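Local coordinates for protein arylamine n-acetyltransferase (Mycobacterium smegmatis, PDB 1W5R) that probably transfers an acetyl group from acetyl-coenzyme A to arylamines, as arylamine N-acetyltransferases do with a catalytic triad, at residues Met6-Asp18 with Ala57-Arg69. The protein carries 1 engineered substitution. Residues are numbered along the deposited sequence; the frame is centred on the assembly and turned at random.
Sequences MDLGGYLTRIGLD and AEALFAKLVDRRR
The side chain of Arg14, at the end of helix 8-14, has CG trans to its own N (chi1 179°) and then bends at chi2 (78°), which lays the guanidinium along the C-terminal end of helix 57-66. There NE donates to Leu64 O at 2.7 Å, almost straight and in both the guanidinium and the carbonyl plane. NH2 reaches Arg69 O at 3.0 Å from above that carbonyl's plane and adds a weak bond to Leu64 O, while Arg68 CA lies over one face of the group. One carbonyl in the last turn of helix 57-66 and one in the loop beyond it are thus held by one side chain. One turn back along helix 8-14, Val65 CG1 presses against Gly10 O (3.5 Å) and CG2 meets the edge of the Tyr11 ring, whose hydroxyl bonds to His35. Nearer the start of both helices the Phe61 ring is met by Leu8 CD2 at its edge, 3.9 Å from Phe61 CZ, by Tyr11 CB obliquely near CE2, and by Met6 SD in an oblique Met-aromatic contact, 5.0 Å from the ring centroid. Met6 CE also touches Ala57 CB. On the outer side, a water donates to Asp7 OD2 and Asp66 OD1, probably easing the repulsion between these carboxylates; Asp7, the N-cap of helix 8-14, accepts from Gly10 N through OD1, above the carboxylate plane. The segment axes approach to 9.5 Å and cross at 33°, running broadly the same way, with helices 73-87 and 25-38 also touching Tyr11, in the helical N-terminal part of the arylamine N-acetyltransferase fold.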
ATOM      1  N   MET A   6      36.454 -16.874  11.350  1.00 40.54           N
ATOM      2  CA  MET A   6      35.652 -16.629  10.117  1.00 40.46           C
ATOM      3  C   MET A   6      35.664 -15.143   9.765  1.00 39.85           C
ATOM      4  O   MET A   6      36.337 -14.349  10.429  1.00 40.01           O
ATOM      5  CB  MET A   6      34.206 -17.095  10.310  1.00 40.59           C
ATOM      6  CG  MET A   6      33.991 -18.080  11.442  1.00 40.84           C
ATOM      7  SD  MET A   6      32.277 -18.641  11.500  1.00 41.01           S
ATOM      8  CE  MET A   6      32.436 -20.279  10.793  1.00 40.75           C
ATOM      9  N   ASP A   7      34.924 -14.767   8.721  1.00 38.87           N
ATOM     10  CA  ASP A   7      34.771 -13.359   8.363  1.00 37.56           C
ATOM     11  C   ASP A   7      33.571 -12.760   9.086  1.00 36.13           C
ATOM     12  O   ASP A   7      32.534 -12.460   8.469  1.00 36.14           O
ATOM     13  CB  ASP A   7      34.659 -13.175   6.840  1.00 37.96           C
ATOM     14  CG  ASP A   7      34.622 -11.701   6.418  1.00 38.71           C
ATOM     15  OD1 ASP A   7      35.173 -10.843   7.145  1.00 38.61           O
ATOM     16  OD2 ASP A   7      34.036 -11.403   5.351  1.00 39.48           O
ATOM     17  N   LEU A   8      33.710 -12.588  10.400  1.00 34.04           N
ATOM     18  CA  LEU A   8      32.650 -11.947  11.171  1.00 31.57           C
ATOM     19  C   LEU A   8      32.552 -10.462  10.867  1.00 29.85           C
ATOM     20  O   LEU A   8      31.458  -9.904  10.873  1.00 29.33           O
ATOM     21  CB  LEU A   8      32.808 -12.180  12.669  1.00 31.86           C
ATOM     22  CG  LEU A   8      32.403 -13.545  13.230  1.00 31.69           C
ATOM     23  CD1 LEU A   8      31.712 -13.313  14.547  1.00 31.71           C
ATOM     24  CD2 LEU A   8      31.488 -14.361  12.308  1.00 31.76           C
ATOM     25  N   GLY A   9      33.693  -9.831  10.593  1.00 27.65           N
ATOM     26  CA  GLY A   9      33.726  -8.427  10.173  1.00 25.25           C
ATOM     27  C   GLY A   9      32.851  -8.153   8.959  1.00 23.07           C
ATOM     28  O   GLY A   9      32.142  -7.143   8.905  1.00 22.60           O
ATOM     29  N   GLY A  10      32.909  -9.055   7.983  1.00 21.41           N
ATOM     30  CA  GLY A  10      32.062  -8.977   6.801  1.00 19.48           C
ATOM     31  C   GLY A  10      30.595  -9.081   7.195  1.00 18.02           C
ATOM     32  O   GLY A  10      29.775  -8.271   6.748  1.00 17.54           O
ATOM     33  N   TYR A  11      30.274 -10.055   8.049  1.00 16.82           N
ATOM     34  CA  TYR A  11      28.882 -10.236   8.492  1.00 15.80           C
ATOM     35  C   TYR A  11      28.366  -9.040   9.274  1.00 15.98           C
ATOM     36  O   TYR A  11      27.267  -8.549   9.013  1.00 15.91           O
ATOM     37  CB  TYR A  11      28.707 -11.508   9.318  1.00 15.12           C
ATOM     38  CG  TYR A  11      27.318 -11.638   9.915  1.00 13.89           C
ATOM     39  CD1 TYR A  11      26.253 -12.137   9.162  1.00 13.97           C
ATOM     40  CD2 TYR A  11      27.073 -11.248  11.233  1.00 14.65           C
ATOM     41  CE1 TYR A  11      24.976 -12.233   9.708  1.00 14.02           C
ATOM     42  CE2 TYR A  11      25.809 -11.348  11.793  1.00 13.36           C
ATOM     43  CZ  TYR A  11      24.766 -11.855  11.031  1.00 13.82           C
ATOM     44  OH  TYR A  11      23.514 -11.961  11.601  1.00 13.20           O
ATOM     45  N   LEU A  12      29.180  -8.555  10.207  1.00 16.49           N
ATOM     46  CA  LEU A  12      28.787  -7.436  11.054  1.00 17.03           C
ATOM     47  C   LEU A  12      28.552  -6.168  10.248  1.00 16.83           C
ATOM     48  O   LEU A  12      27.593  -5.451  10.500  1.00 17.01           O
ATOM     49  CB  LEU A  12      29.804  -7.213  12.178  1.00 17.70           C
ATOM     50  CG  LEU A  12      29.888  -8.382  13.168  1.00 19.12           C
ATOM     51  CD1 LEU A  12      31.182  -8.277  13.988  1.00 20.70           C
ATOM     52  CD2 LEU A  12      28.663  -8.497  14.076  1.00 21.09           C
ATOM     53  N   THR A  13      29.425  -5.902   9.275  1.00 16.77           N
ATOM     54  CA  THR A  13      29.228  -4.798   8.326  1.00 17.16           C
ATOM     55  C   THR A  13      27.936  -4.956   7.507  1.00 16.66           C
ATOM     56  O   THR A  13      27.172  -4.000   7.341  1.00 16.72           O
ATOM     57  CB  THR A  13      30.438  -4.646   7.379  1.00 17.83           C
ATOM     58  OG1 THR A  13      31.607  -4.375   8.158  1.00 19.17           O
ATOM     59  CG2 THR A  13      30.215  -3.507   6.386  1.00 18.44           C
ATOM     60  N   ARG A  14      27.705  -6.173   7.010  1.00 16.70           N
ATOM     61  CA  ARG A  14      26.507  -6.510   6.259  1.00 16.33           C
ATOM     62  C   ARG A  14      25.239  -6.149   7.027  1.00 15.83           C
ATOM     63  O   ARG A  14      24.272  -5.649   6.442  1.00 15.72           O
ATOM     64  CB  ARG A  14      26.518  -8.009   5.923  1.00 15.68           C
ATOM     65  CG  ARG A  14      25.301  -8.501   5.140  1.00 15.85           C
ATOM     66  CD  ARG A  14      25.392  -8.136   3.673  1.00 14.57           C
ATOM     67  NE  ARG A  14      24.434  -8.919   2.893  1.00 14.06           N
ATOM     68  CZ  ARG A  14      23.358  -8.426   2.287  1.00 15.24           C
ATOM     69  NH1 ARG A  14      23.074  -7.126   2.343  1.00 14.82           N
ATOM     70  NH2 ARG A  14      22.553  -9.244   1.616  1.00 15.38           N
ATOM     71  N   ILE A  15      25.240  -6.410   8.332  1.00 15.82           N
ATOM     72  CA  ILE A  15      24.051  -6.146   9.160  1.00 16.60           C
ATOM     73  C   ILE A  15      24.072  -4.793   9.885  1.00 18.18           C
ATOM     74  O   ILE A  15      23.164  -4.478  10.648  1.00 17.83           O
ATOM     75  CB  ILE A  15      23.710  -7.317  10.124  1.00 16.32           C
ATOM     76  CG1 ILE A  15      24.754  -7.469  11.242  1.00 16.06           C
ATOM     77  CG2 ILE A  15      23.540  -8.625   9.324  1.00 15.27           C
ATOM     78  CD1 ILE A  15      24.313  -8.358  12.398  1.00 15.85           C
ATOM     79  N   GLY A  16      25.101  -3.989   9.624  1.00 19.59           N
ATOM     80  CA  GLY A  16      25.148  -2.622  10.147  1.00 22.62           C
ATOM     81  C   GLY A  16      25.611  -2.498  11.584  1.00 24.86           C
ATOM     82  O   GLY A  16      25.246  -1.541  12.278  1.00 25.27           O
ATOM     83  N   LEU A  17      26.408  -3.465  12.028  1.00 26.75           N
ATOM     84  CA  LEU A  17      27.065  -3.410  13.331  1.00 29.44           C
ATOM     85  C   LEU A  17      28.580  -3.268  13.144  1.00 31.20           C
ATOM     86  O   LEU A  17      29.104  -3.470  12.045  1.00 31.34           O
ATOM     87  CB  LEU A  17      26.742  -4.663  14.158  1.00 29.31           C
ATOM     88  CG  LEU A  17      25.288  -4.947  14.547  1.00 29.94           C
ATOM     89  CD1 LEU A  17      25.223  -6.238  15.347  1.00 30.69           C
ATOM     90  CD2 LEU A  17      24.663  -3.797  15.337  1.00 30.48           C
ATOM     91  N   ASP A  18      29.282  -2.901  14.210  1.00 33.67           N
ATOM     92  CA  ASP A  18      30.745  -2.817  14.158  1.00 35.65           C
ATOM     93  C   ASP A  18      31.387  -3.329  15.439  1.00 36.52           C
ATOM     94  O   ASP A  18      30.752  -3.343  16.500  1.00 37.19           O
ATOM     95  CB  ASP A  18      31.219  -1.393  13.821  1.00 36.15           C
ATOM     96  CG  ASP A  18      30.515  -0.318  14.637  1.00 37.50           C
ATOM     97  OD1 ASP A  18      29.952  -0.631  15.713  1.00 38.88           O
ATOM     98  OD2 ASP A  18      30.534   0.855  14.197  1.00 39.03           O
ATOM     99  N   ALA A  57      29.642 -22.996   6.359  1.00 13.71           N
ATOM    100  CA  ALA A  57      29.883 -21.581   6.601  1.00 14.34           C
ATOM    101  C   ALA A  57      30.449 -20.885   5.359  1.00 14.77           C
ATOM    102  O   ALA A  57      30.070 -19.762   5.036  1.00 15.06           O
ATOM    103  CB  ALA A  57      30.811 -21.387   7.805  1.00 14.77           C
ATOM    104  N   GLU A  58      31.383 -21.546   4.675  1.00 15.60           N
ATOM    105  CA  GLU A  58      32.000 -20.964   3.481  1.00 16.64           C
ATOM    106  C   GLU A  58      30.955 -20.577   2.445  1.00 15.58           C
ATOM    107  O   GLU A  58      30.978 -19.465   1.915  1.00 15.93           O
ATOM    108  CB  GLU A  58      33.030 -21.936   2.867  1.00 16.90           C
ATOM    109  CG  GLU A  58      33.529 -21.512   1.487  1.00 19.76           C
ATOM    110  CD  GLU A  58      34.695 -22.355   0.965  1.00 20.86           C
ATOM    111  OE1 GLU A  58      34.985 -23.438   1.531  1.00 26.00           O
ATOM    112  OE2 GLU A  58      35.315 -21.931  -0.032  1.00 26.19           O
ATOM    113  N   ALA A  59      30.038 -21.506   2.171  1.00 14.87           N
ATOM    114  CA  ALA A  59      29.000 -21.278   1.181  1.00 14.15           C
ATOM    115  C   ALA A  59      28.051 -20.169   1.626  1.00 13.92           C
ATOM    116  O   ALA A  59      27.687 -19.313   0.832  1.00 13.46           O
ATOM    117  CB  ALA A  59      28.233 -22.541   0.938  1.00 14.12           C
ATOM    118  N   LEU A  60      27.637 -20.199   2.891  1.00 13.38           N
ATOM    119  CA  LEU A  60      26.622 -19.241   3.349  1.00 12.73           C
ATOM    120  C   LEU A  60      27.156 -17.812   3.505  1.00 13.22           C
ATOM    121  O   LEU A  60      26.466 -16.844   3.159  1.00 12.69           O
ATOM    122  CB  LEU A  60      25.956 -19.745   4.630  1.00 12.34           C
ATOM    123  CG  LEU A  60      25.217 -21.076   4.473  1.00 11.59           C
ATOM    124  CD1 LEU A  60      24.541 -21.465   5.783  1.00 12.02           C
ATOM    125  CD2 LEU A  60      24.202 -21.019   3.313  1.00 11.15           C
ATOM    126  N   PHE A  61      28.381 -17.680   4.013  1.00 13.24           N
ATOM    127  CA  PHE A  61      29.018 -16.361   4.072  1.00 13.85           C
ATOM    128  C   PHE A  61      29.243 -15.813   2.663  1.00 13.77           C
ATOM    129  O   PHE A  61      28.963 -14.647   2.388  1.00 13.73           O
ATOM    130  CB  PHE A  61      30.348 -16.425   4.838  1.00 14.72           C
ATOM    131  CG  PHE A  61      30.215 -16.306   6.341  1.00 15.63           C
ATOM    132  CD1 PHE A  61      29.929 -17.424   7.126  1.00 16.58           C
ATOM    133  CD2 PHE A  61      30.421 -15.071   6.980  1.00 16.36           C
ATOM    134  CE1 PHE A  61      29.827 -17.322   8.535  1.00 16.45           C
ATOM    135  CE2 PHE A  61      30.327 -14.960   8.387  1.00 15.88           C
ATOM    136  CZ  PHE A  61      30.026 -16.082   9.160  1.00 16.17           C
ATOM    137  N   ALA A  62      29.710 -16.665   1.754  1.00 14.15           N
ATOM    138  CA  ALA A  62      29.975 -16.217   0.394  1.00 14.74           C
ATOM    139  C   ALA A  62      28.724 -15.627  -0.262  1.00 15.03           C
ATOM    140  O   ALA A  62      28.779 -14.553  -0.861  1.00 16.04           O
ATOM    141  CB  ALA A  62      30.564 -17.343  -0.443  1.00 15.40           C
ATOM    142  N   LYS A  63      27.592 -16.309  -0.120  1.00 14.35           N
ATOM    143  CA  LYS A  63      26.366 -15.841  -0.754  1.00 12.99           C
ATOM    144  C   LYS A  63      25.682 -14.681  -0.019  1.00 13.03           C
ATOM    145  O   LYS A  63      25.401 -13.647  -0.616  1.00 13.14           O
ATOM    146  CB  LYS A  63      25.381 -16.996  -0.938  1.00 12.79           C
ATOM    147  CG  LYS A  63      24.094 -16.583  -1.631  1.00 11.80           C
ATOM    148  CD  LYS A  63      23.122 -17.738  -1.762  1.00 10.90           C
ATOM    149  CE  LYS A  63      21.804 -17.280  -2.347  1.00 11.59           C
ATOM    150  NZ  LYS A  63      20.836 -18.398  -2.465  1.00 11.51           N
ATOM    151  N   LEU A  64      25.398 -14.863   1.268  1.00 13.23           N
ATOM    152  CA  LEU A  64      24.562 -13.889   1.979  1.00 13.07           C
ATOM    153  C   LEU A  64      25.321 -12.659   2.454  1.00 14.14           C
ATOM    154  O   LEU A  64      24.714 -11.623   2.734  1.00 14.46           O
ATOM    155  CB  LEU A  64      23.852 -14.533   3.169  1.00 13.43           C
ATOM    156  CG  LEU A  64      22.516 -15.206   2.857  1.00 11.88           C
ATOM    157  CD1 LEU A  64      22.715 -16.398   1.947  1.00 12.95           C
ATOM    158  CD2 LEU A  64      21.819 -15.614   4.162  1.00 12.17           C
ATOM    159  N   VAL A  65      26.641 -12.786   2.562  1.00 15.01           N
ATOM    160  CA  VAL A  65      27.469 -11.665   2.984  1.00 16.34           C
ATOM    161  C   VAL A  65      28.214 -11.084   1.778  1.00 17.97           C
ATOM    162  O   VAL A  65      27.933  -9.958   1.366  1.00 19.06           O
ATOM    163  CB  VAL A  65      28.419 -12.046   4.145  1.00 15.94           C
ATOM    164  CG1 VAL A  65      29.360 -10.878   4.489  1.00 16.56           C
ATOM    165  CG2 VAL A  65      27.606 -12.518   5.377  1.00 15.32           C
ATOM    166  N   ASP A  66      29.109 -11.870   1.181  1.00 18.76           N
ATOM    167  CA  ASP A  66      30.017 -11.335   0.154  1.00 20.24           C
ATOM    168  C   ASP A  66      29.319 -10.945  -1.141  1.00 20.42           C
ATOM    169  O   ASP A  66      29.725  -9.983  -1.801  1.00 21.02           O
ATOM    170  CB  ASP A  66      31.144 -12.324  -0.160  1.00 20.49           C
ATOM    171  CG  ASP A  66      32.020 -12.628   1.051  1.00 22.61           C
ATOM    172  OD1 ASP A  66      32.002 -11.861   2.043  1.00 25.49           O
ATOM    173  OD2 ASP A  66      32.726 -13.653   1.008  1.00 24.41           O
ATOM    174  N   ARG A  67      28.281 -11.687  -1.516  1.00 20.59           N
ATOM    175  CA  ARG A  67      27.583 -11.420  -2.781  1.00 21.04           C
ATOM    176  C   ARG A  67      26.320 -10.573  -2.631  1.00 20.93           C
ATOM    177  O   ARG A  67      25.641 -10.287  -3.626  1.00 21.14           O
ATOM    178  CB  ARG A  67      27.291 -12.722  -3.547  1.00 21.22           C
ATOM    179  CG  ARG A  67      28.545 -13.578  -3.787  1.00 21.84           C
ATOM    180  CD  ARG A  67      28.399 -14.696  -4.822  1.00 22.81           C
ATOM    181  NE  ARG A  67      27.041 -15.175  -5.004  1.00 26.40           N
ATOM    182  CZ  ARG A  67      26.579 -16.343  -4.576  1.00 26.95           C
ATOM    183  NH1 ARG A  67      27.363 -17.191  -3.916  1.00 27.85           N
ATOM    184  NH2 ARG A  67      25.313 -16.656  -4.813  1.00 29.48           N
ATOM    185  N   ARG A  68      25.999 -10.192  -1.392  1.00 20.61           N
ATOM    186  CA  ARG A  68      24.861  -9.308  -1.101  1.00 20.53           C
ATOM    187  C   ARG A  68      23.545  -9.854  -1.670  1.00 19.20           C
ATOM    188  O   ARG A  68      22.705  -9.130  -2.209  1.00 19.33           O
ATOM    189  CB  ARG A  68      25.154  -7.863  -1.532  1.00 22.06           C
ATOM    190  CG  ARG A  68      26.338  -7.261  -0.767  1.00 24.42           C
ATOM    191  CD  ARG A  68      26.759  -5.909  -1.333  1.00 30.19           C
ATOM    192  NE  ARG A  68      27.952  -5.384  -0.665  1.00 33.04           N
ATOM    193  CZ  ARG A  68      28.612  -4.286  -1.033  1.00 35.59           C
ATOM    194  NH1 ARG A  68      28.206  -3.568  -2.077  1.00 36.96           N
ATOM    195  NH2 ARG A  68      29.691  -3.906  -0.355  1.00 36.65           N
ATOM    196  N   ARG A  69      23.409 -11.164  -1.545  1.00 16.66           N
ATOM    197  CA  ARG A  69      22.173 -11.870  -1.825  1.00 14.34           C
ATOM    198  C   ARG A  69      21.492 -12.111  -0.492  1.00 13.16           C
ATOM    199  O   ARG A  69      22.119 -11.988   0.559  1.00 12.54           O
ATOM    200  CB  ARG A  69      22.505 -13.219  -2.464  1.00 13.88           C
ATOM    201  CG  ARG A  69      23.046 -13.113  -3.912  1.00 13.99           C
ATOM    202  CD  ARG A  69      21.957 -12.819  -4.927  1.00 14.05           C
ATOM    203  NE  ARG A  69      20.855 -13.766  -4.809  1.00 12.62           N
ATOM    204  CZ  ARG A  69      20.822 -14.978  -5.367  1.00 12.62           C
ATOM    205  NH1 ARG A  69      19.767 -15.759  -5.161  1.00 11.57           N
ATOM    206  NH2 ARG A  69      21.833 -15.420  -6.134  1.00 12.55           N
TER
HETATM  207  O   HOH W   1      32.126 -13.137   4.668  1.00 34.74           O